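Local coordinates for In2-1 family protein, glutathione transferase lambda3 (Populus trichocarpa, PDB 4PQI), which binds glutathione and probably catalyses glutathione-dependent thiol-transferase reactions as a monomeric plant Lambda-class glutathione transferase, at residues A72-E76 and K77-P81; Q206-A209 and A210-E213; E214-I218 and E219-Q223. One frame throughout, in Å; residues are numbered along the deposited sequence.

Interaction 1 of 3, residues A72-E76 and K77-P81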
loop_
_atom_site.group_PDB
_atom_site.type_symbol
_atom_site.label_atom_id
_atom_site.label_comp_id
_atom_site.label_asym_id
_atom_site.label_seq_id
_atom_site.Cartn_x
_atom_site.Cartn_y
_atom_site.Cartn_z
ATOM N N ALA A 72 22.675 10.031 -1.356
ATOM C CA ALA A 72 22.552 11.330 -0.726
ATOM C C ALA A 72 21.781 12.323 -1.603
ATOM O O ALA A 72 21.161 13.252 -1.078
ATOM C CB ALA A 72 23.958 11.890 -0.392
ATOM N N TRP A 73 21.819 12.145 -2.926
ATOM C CA TRP A 73 21.099 13.075 -3.809
ATOM C C TRP A 73 19.581 13.068 -3.607
ATOM O O TRP A 73 18.869 13.982 -4.037
ATOM C CB TRP A 73 21.446 12.867 -5.296
ATOM C CG TRP A 73 21.309 11.471 -5.874
ATOM C CD1 TRP A 73 22.344 10.651 -6.276
ATOM C CD2 TRP A 73 20.093 10.741 -6.164
ATOM N NE1 TRP A 73 21.847 9.466 -6.762
ATOM C CE2 TRP A 73 20.475 9.493 -6.706
ATOM C CE3 TRP A 73 18.729 11.014 -6.000
ATOM C CZ2 TRP A 73 19.548 8.532 -7.098
ATOM C CZ3 TRP A 73 17.798 10.043 -6.385
ATOM C CH2 TRP A 73 18.217 8.822 -6.930
ATOM N N TYR A 74 19.072 12.037 -2.953
ATOM C CA TYR A 74 17.627 11.971 -2.750
ATOM C C TYR A 74 17.114 13.044 -1.744
ATOM O O TYR A 74 16.276 13.879 -2.105
ATOM C CB TYR A 74 17.170 10.531 -2.450
ATOM C CG TYR A 74 15.675 10.406 -2.297
ATOM C CD1 TYR A 74 14.836 10.553 -3.396
ATOM C CD2 TYR A 74 15.105 10.139 -1.059
ATOM C CE1 TYR A 74 13.460 10.464 -3.271
ATOM C CE2 TYR A 74 13.717 10.032 -0.915
ATOM C CZ TYR A 74 12.906 10.198 -2.027
ATOM O OH TYR A 74 11.552 10.104 -1.914
ATOM N N PRO A 75 17.638 13.061 -0.499
ATOM C CA PRO A 75 17.214 14.172 0.360
ATOM C C PRO A 75 17.775 15.512 -0.094
ATOM O O PRO A 75 17.088 16.521 0.068
ATOM C CB PRO A 75 17.794 13.804 1.736
ATOM C CG PRO A 75 18.891 12.884 1.445
ATOM C CD PRO A 75 18.487 12.102 0.235
ATOM N N GLU A 76 18.981 15.523 -0.663
ATOM C CA GLU A 76 19.615 16.781 -1.039
ATOM C C GLU A 76 19.004 17.413 -2.288
ATOM O O GLU A 76 18.860 18.614 -2.353
ATOM C CB GLU A 76 21.128 16.603 -1.217
ATOM C CG GLU A 76 21.877 16.294 0.078
ATOM C CD GLU A 76 23.387 16.093 -0.131
ATOM O OE1 GLU A 76 23.904 16.465 -1.213
ATOM O OE2 GLU A 76 24.051 15.559 0.787
ATOM N N LYS A 77 18.633 16.605 -3.273
ATOM C CA LYS A 77 18.268 17.144 -4.579
ATOM C C LYS A 77 16.849 16.821 -5.041
ATOM O O LYS A 77 16.339 17.477 -5.952
ATOM C CB LYS A 77 19.274 16.683 -5.641
ATOM C CG LYS A 77 20.625 17.356 -5.494
ATOM C CD LYS A 77 21.650 16.737 -6.425
ATOM C CE LYS A 77 23.045 17.316 -6.192
ATOM N NZ LYS A 77 24.092 16.517 -6.914
ATOM N N VAL A 78 16.210 15.828 -4.424
ATOM C CA VAL A 78 14.891 15.413 -4.897
ATOM C C VAL A 78 13.803 15.745 -3.883
ATOM O O VAL A 78 12.836 16.476 -4.193
ATOM C CB VAL A 78 14.856 13.902 -5.272
ATOM C CG1 VAL A 78 13.465 13.467 -5.740
ATOM C CG2 VAL A 78 15.911 13.595 -6.371
ATOM N N TYR A 79 13.966 15.245 -2.663
ATOM C CA TYR A 79 12.865 15.262 -1.708
ATOM C C TYR A 79 13.370 15.399 -0.278
ATOM O O TYR A 79 13.704 14.405 0.360
ATOM C CB TYR A 79 12.044 13.981 -1.871
ATOM C CG TYR A 79 10.770 13.952 -1.063
ATOM C CD1 TYR A 79 9.752 14.894 -1.274
ATOM C CD2 TYR A 79 10.572 12.978 -0.085
ATOM C CE1 TYR A 79 8.569 14.853 -0.526
ATOM C CE2 TYR A 79 9.413 12.940 0.654
ATOM C CZ TYR A 79 8.411 13.884 0.429
ATOM O OH TYR A 79 7.261 13.821 1.183
ATOM N N PRO A 80 13.424 16.638 0.223
ATOM C CA PRO A 80 13.967 16.958 1.553
ATOM C C PRO A 80 13.366 16.175 2.737
ATOM O O PRO A 80 14.125 15.819 3.618
ATOM C CB PRO A 80 13.732 18.472 1.670
ATOM C CG PRO A 80 13.816 18.937 0.256
ATOM C CD PRO A 80 13.106 17.858 -0.541
ATOM N N PRO A 81 12.053 15.885 2.748
ATOM C CA PRO A 81 11.573 15.042 3.855
ATOM C C PRO A 81 12.279 13.678 3.948
ATOM O O PRO A 81 12.237 13.030 4.999
ATOM C CB PRO A 81 10.086 14.863 3.530
ATOM C CG PRO A 81 9.731 16.137 2.787
ATOM C CD PRO A 81 10.937 16.377 1.914
#
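Y74 meets V78 and Y79 on the packed side of this short helix and the turn that follows it. Its ring crosses V78 at a slant, with CD1 of Y74 3.8 Å from CB of V78, and its far end reaches Y79, where OH of Y74 lies 3.5 Å from CD2 of Y79. The Y74 ring gets there because CG stands anti to the backbone N (chi1 -177°). Beside it, CG2 of V78 rests 3.8 Å from CE3 of W73, the two side chains pointing the same way. The backbone turns here too: the carbonyl O of Y74 accepts both V78 N, at 3.0 Å, and Y79 N, at 2.7 Å, the latter nearly straight at 168°, as the helix widens into a pi-type turn. The Y74 hydroxyl is hydrogen-bonded to K83 O and S86 OG, and W73 NE1 to A23 O. Replacing Y74 by an alanine would probably leave K83 O and S86 OG without this hydroxyl and open a gap beside V78 and Y79. The other side is looser: K77 extends along the surface, its CD 4.0 Å from CB of W73, and NZ of K77 stays 5.7 Å from OE1 of E76. W73 and V78 also touch Y36 of strand 33-37, so the helix packs onto the sheet of the thioredoxin-like glutathione transferase N-terminal domain, with the Y74 side chain about 7 Å from the bound glutathione.

Interaction 2 of 3, residues Q206-A209 and A210-E213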
loop_
_atom_site.group_PDB
_atom_site.type_symbol
_atom_site.label_atom_id
_atom_site.label_comp_id
_atom_site.label_asym_id
_atom_site.label_seq_id
_atom_site.Cartn_x
_atom_site.Cartn_y
_atom_site.Cartn_z
ATOM N N GLN A 206 -14.590 -13.413 9.443
ATOM C CA GLN A 206 -14.954 -14.027 8.175
ATOM C C GLN A 206 -14.773 -13.079 6.992
ATOM O O GLN A 206 -14.185 -13.439 5.974
ATOM C CB GLN A 206 -16.415 -14.500 8.237
ATOM C CG GLN A 206 -16.674 -15.704 9.142
ATOM C CD GLN A 206 -16.106 -15.571 10.553
ATOM O OE1 GLN A 206 -15.306 -16.402 10.993
ATOM N NE2 GLN A 206 -16.519 -14.525 11.263
ATOM N N LYS A 207 -15.297 -11.867 7.129
ATOM C CA LYS A 207 -15.292 -10.900 6.038
ATOM C C LYS A 207 -13.879 -10.428 5.734
ATOM O O LYS A 207 -13.546 -10.132 4.587
ATOM C CB LYS A 207 -16.175 -9.703 6.395
ATOM C CG LYS A 207 -17.660 -10.023 6.490
ATOM C CD LYS A 207 -18.222 -10.301 5.121
ATOM C CE LYS A 207 -19.736 -10.381 5.148
ATOM N NZ LYS A 207 -20.253 -10.623 3.777
ATOM N N LEU A 208 -13.051 -10.354 6.769
ATOM C CA LEU A 208 -11.663 -9.949 6.593
ATOM C C LEU A 208 -10.920 -11.032 5.808
ATOM O O LEU A 208 -10.103 -10.726 4.924
ATOM C CB LEU A 208 -10.992 -9.703 7.949
ATOM C CG LEU A 208 -9.576 -9.122 7.954
ATOM C CD1 LEU A 208 -9.557 -7.697 7.391
ATOM C CD2 LEU A 208 -8.984 -9.160 9.356
ATOM N N ALA A 209 -11.221 -12.291 6.123
ATOM C CA ALA A 209 -10.621 -13.412 5.414
ATOM C C ALA A 209 -11.000 -13.404 3.930
ATOM O O ALA A 209 -10.158 -13.651 3.069
ATOM C CB ALA A 209 -11.007 -14.726 6.067
ATOM N N ALA A 210 -12.267 -13.115 3.641
ATOM C CA ALA A 210 -12.746 -13.029 2.263
ATOM C C ALA A 210 -12.061 -11.886 1.532
ATOM O O ALA A 210 -11.669 -12.022 0.373
ATOM C CB ALA A 210 -14.262 -12.842 2.231
ATOM N N TRP A 211 -11.927 -10.764 2.228
ATOM C CA TRP A 211 -11.249 -9.582 1.703
ATOM C C TRP A 211 -9.798 -9.879 1.281
ATOM O O TRP A 211 -9.403 -9.565 0.157
ATOM C CB TRP A 211 -11.296 -8.460 2.736
ATOM C CG TRP A 211 -10.643 -7.201 2.284
ATOM C CD1 TRP A 211 -11.144 -6.287 1.408
ATOM C CD2 TRP A 211 -9.359 -6.716 2.689
ATOM N NE1 TRP A 211 -10.249 -5.253 1.243
ATOM C CE2 TRP A 211 -9.143 -5.497 2.014
ATOM C CE3 TRP A 211 -8.368 -7.197 3.553
ATOM C CZ2 TRP A 211 -7.977 -4.746 2.180
ATOM C CZ3 TRP A 211 -7.213 -6.451 3.718
ATOM C CH2 TRP A 211 -7.032 -5.234 3.039
ATOM N N ILE A 212 -9.017 -10.493 2.172
ATOM C CA ILE A 212 -7.630 -10.859 1.841
ATOM C C ILE A 212 -7.555 -11.762 0.608
ATOM O O ILE A 212 -6.751 -11.528 -0.305
ATOM C CB ILE A 212 -6.902 -11.516 3.035
ATOM C CG1 ILE A 212 -6.750 -10.509 4.169
ATOM C CG2 ILE A 212 -5.509 -12.000 2.622
ATOM C CD1 ILE A 212 -6.333 -11.122 5.481
ATOM N N GLU A 213 -8.412 -12.780 0.578
ATOM C CA GLU A 213 -8.480 -13.692 -0.544
ATOM C C GLU A 213 -8.807 -12.965 -1.843
ATOM O O GLU A 213 -8.206 -13.238 -2.883
ATOM C CB GLU A 213 -9.537 -14.761 -0.268
ATOM C CG GLU A 213 -9.498 -15.959 -1.174
ATOM C CD GLU A 213 -10.480 -17.033 -0.722
ATOM O OE1 GLU A 213 -11.002 -16.926 0.412
ATOM O OE2 GLU A 213 -10.732 -17.977 -1.500
#
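With CG anti to the backbone N in both L208 and W211 (chi1 -173° and -179°), the leucine branch and the indole turn to meet on the flank of the helix that they share by standing about one turn apart. There CD1 of L208 approaches CE3 of W211 to 4.0 Å, the two side chains running at a slant to one another and the methyl lying oblique to the ring. I212 is turned differently, with CG1 beside its own backbone N, and this lays CG1 of I212 3.4 Å from the carbonyl O of L208. That same oxygen accepts I212 N at 3.0 Å. The bond is one of four successive i to i+4 bonds that make this an alpha helix: A210 N binds Q206 O at 3.0 Å, W211 N binds K207 O at 2.9 Å, and E213 N reaches A209 O at 3.2 Å. The helix, 206-215, belongs to the all-helical C-terminal domain of the glutathione transferase fold, and its buried flank joins neighbouring helices there. L208 packs on F154 and L157 of helix 151-160, whereas W211 fits against Y182, I183 and V186 of helix 177-197 and meets the ring of F170. The indole N-H is satisfied by D179 OD1, which probably fixes the rotation of the ring. At the start of the helix, the amides of K207 and L208 are bound by the carboxylate of E158, one oxygen each. The outer flank carries Q206 and E213, both exposed; CB of E213 touches A209 O at 3.6 Å while the rest of its chain extends onward.

Interaction 3 of 3, residues E214-I218 and E219-Q223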
loop_
_atom_site.group_PDB
_atom_site.type_symbol
_atom_site.label_atom_id
_atom_site.label_comp_id
_atom_site.label_asym_id
_atom_site.label_seq_id
_atom_site.Cartn_x
_atom_site.Cartn_y
_atom_site.Cartn_z
ATOM N N GLU A 214 -9.759 -12.040 -1.792
ATOM C CA GLU A 214 -10.221 -11.394 -3.014
ATOM C C GLU A 214 -9.225 -10.346 -3.521
ATOM O O GLU A 214 -9.043 -10.186 -4.734
ATOM C CB GLU A 214 -11.604 -10.767 -2.814
ATOM C CG GLU A 214 -12.723 -11.793 -2.553
ATOM C CD GLU A 214 -13.182 -12.517 -3.811
ATOM O OE1 GLU A 214 -12.778 -12.124 -4.927
ATOM O OE2 GLU A 214 -13.953 -13.487 -3.681
ATOM N N VAL A 215 -8.590 -9.625 -2.605
ATOM C CA VAL A 215 -7.563 -8.667 -3.011
ATOM C C VAL A 215 -6.406 -9.452 -3.643
ATOM O O VAL A 215 -5.823 -9.031 -4.651
ATOM C CB VAL A 215 -7.105 -7.761 -1.833
ATOM C CG1 VAL A 215 -5.795 -7.018 -2.176
ATOM C CG2 VAL A 215 -8.209 -6.779 -1.466
ATOM N N ASN A 216 -6.123 -10.630 -3.095
ATOM C CA ASN A 216 -5.041 -11.455 -3.615
ATOM C C ASN A 216 -5.246 -12.089 -5.000
ATOM O O ASN A 216 -4.302 -12.649 -5.561
ATOM C CB ASN A 216 -4.629 -12.530 -2.604
ATOM C CG ASN A 216 -3.527 -12.058 -1.675
ATOM O OD1 ASN A 216 -2.347 -12.117 -2.014
ATOM N ND2 ASN A 216 -3.909 -11.575 -0.502
ATOM N N LYS A 217 -6.454 -12.006 -5.551
ATOM C CA LYS A 217 -6.692 -12.485 -6.915
ATOM C C LYS A 217 -6.247 -11.444 -7.953
ATOM O O LYS A 217 -6.139 -11.729 -9.155
ATOM C CB LYS A 217 -8.173 -12.810 -7.135
ATOM C CG LYS A 217 -8.743 -13.850 -6.182
ATOM C CD LYS A 217 -10.209 -14.127 -6.517
ATOM C CE LYS A 217 -10.910 -14.891 -5.400
ATOM N NZ LYS A 217 -12.363 -15.100 -5.718
ATOM N N ILE A 218 -5.981 -10.235 -7.483
ATOM C CA ILE A 218 -5.703 -9.134 -8.384
ATOM C C ILE A 218 -4.218 -9.041 -8.735
ATOM O O ILE A 218 -3.378 -8.818 -7.866
ATOM C CB ILE A 218 -6.213 -7.811 -7.781
ATOM C CG1 ILE A 218 -7.702 -7.938 -7.429
ATOM C CG2 ILE A 218 -5.948 -6.642 -8.731
ATOM C CD1 ILE A 218 -8.233 -6.787 -6.619
ATOM N N GLU A 219 -3.913 -9.211 -10.017
ATOM C CA GLU A 219 -2.536 -9.203 -10.513
ATOM C C GLU A 219 -1.773 -7.932 -10.134
ATOM O O GLU A 219 -0.593 -7.994 -9.791
ATOM C CB GLU A 219 -2.516 -9.373 -12.034
ATOM C CG GLU A 219 -3.038 -10.713 -12.519
ATOM C CD GLU A 219 -2.226 -11.877 -11.982
ATOM O OE1 GLU A 219 -1.022 -11.688 -11.701
ATOM O OE2 GLU A 219 -2.794 -12.981 -11.829
ATOM N N ALA A 220 -2.447 -6.789 -10.200
ATOM C CA ALA A 220 -1.814 -5.517 -9.869
ATOM C C ALA A 220 -1.205 -5.574 -8.466
ATOM O O ALA A 220 -0.112 -5.061 -8.232
ATOM C CB ALA A 220 -2.822 -4.387 -9.967
ATOM N N TYR A 221 -1.916 -6.218 -7.542
ATOM C CA TYR A 221 -1.412 -6.377 -6.184
ATOM C C TYR A 221 -0.333 -7.455 -6.063
ATOM O O TYR A 221 0.694 -7.209 -5.443
ATOM C CB TYR A 221 -2.544 -6.672 -5.203
ATOM C CG TYR A 221 -2.064 -7.093 -3.823
ATOM C CD1 TYR A 221 -1.273 -6.248 -3.050
ATOM C CD2 TYR A 221 -2.406 -8.333 -3.297
ATOM C CE1 TYR A 221 -0.840 -6.625 -1.787
ATOM C CE2 TYR A 221 -1.973 -8.722 -2.049
ATOM C CZ TYR A 221 -1.192 -7.859 -1.294
ATOM O OH TYR A 221 -0.765 -8.252 -0.047
ATOM N N LYS A 222 -0.578 -8.640 -6.635
ATOM C CA LYS A 222 0.323 -9.780 -6.469
ATOM C C LYS A 222 1.746 -9.447 -6.889
ATOM O O LYS A 222 2.699 -9.837 -6.213
ATOM C CB LYS A 222 -0.182 -11.007 -7.244
ATOM C CG LYS A 222 -1.413 -11.662 -6.634
ATOM C CD LYS A 222 -1.714 -13.009 -7.289
ATOM C CE LYS A 222 -2.135 -12.829 -8.728
ATOM N NZ LYS A 222 -2.588 -14.100 -9.359
ATOM N N GLN A 223 1.869 -8.712 -7.997
ATOM C CA GLN A 223 3.142 -8.216 -8.514
ATOM C C GLN A 223 3.978 -7.401 -7.517
ATOM O O GLN A 223 5.171 -7.226 -7.729
ATOM C CB GLN A 223 2.895 -7.355 -9.763
ATOM C CG GLN A 223 2.312 -8.111 -10.929
ATOM C CD GLN A 223 2.132 -7.250 -12.156
ATOM O OE1 GLN A 223 2.652 -6.134 -12.229
ATOM N NE2 GLN A 223 1.388 -7.765 -13.136
HETATM O O HOH W 1 -1.650 -10.569 1.257
#
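The carbonyl O of I218 takes two backbone donors: K222 N at 3.1 Å, fairly straight at 164°, and Y221 N through a weak bond. I218 is the N-cap residue of helix 219-222, reached through a type I beta turn from V215 to I218. Y221, its CG anti to the backbone N (chi1 170°), brings its ring against V215 and N216 at the end of helix 206-215. CG1 of V215 sits over one face, 4.2 Å from the ring centroid, in a CH-pi contact. N216 comes to the edge instead, its OD1 3.4 Å from CE2 of Y221, with amide and ring planes 75° apart. One water links the two residues, accepting from N216 ND2 at 3.0 Å and donating to Y221 OH at 2.8 Å. That hydroxyl also binds E187, while N216 OD1 binds K225 NZ and N216 ND2 binds I212 O. On the outer side CD of K222 passes 3.1 Å from N216 O, and NZ of K222 forms a salt bridge to OE2 of E219 at 2.7 Å, met from above the carboxylate plane. The polar ends of N216 and Y221 thus each have several partners, which probably fixes the rotation of both groups.

How the interactions relate
From the N terminus, the chain first meets interaction 1, which closes a turn at the end of helix 73-78 in the glutathione-binding, thioredoxin-like domain. Much later come interactions 2 and 3, one directly after the other. Residues 206-213 form the body of helix 206-215, and residues 214-223 carry the chain from its end, round a turn, into helix 219-222. The three contacts are local and in series; none nests in or crosses another. Interactions 2 and 3 have centres about 13 Å apart and both lean on helix 177-197. Interaction 3 also reaches helix 42-54, joining the two domains, whereas interaction 1 lies on the opposite side of the chain's centre, about 39 Å from interaction 2 between centres.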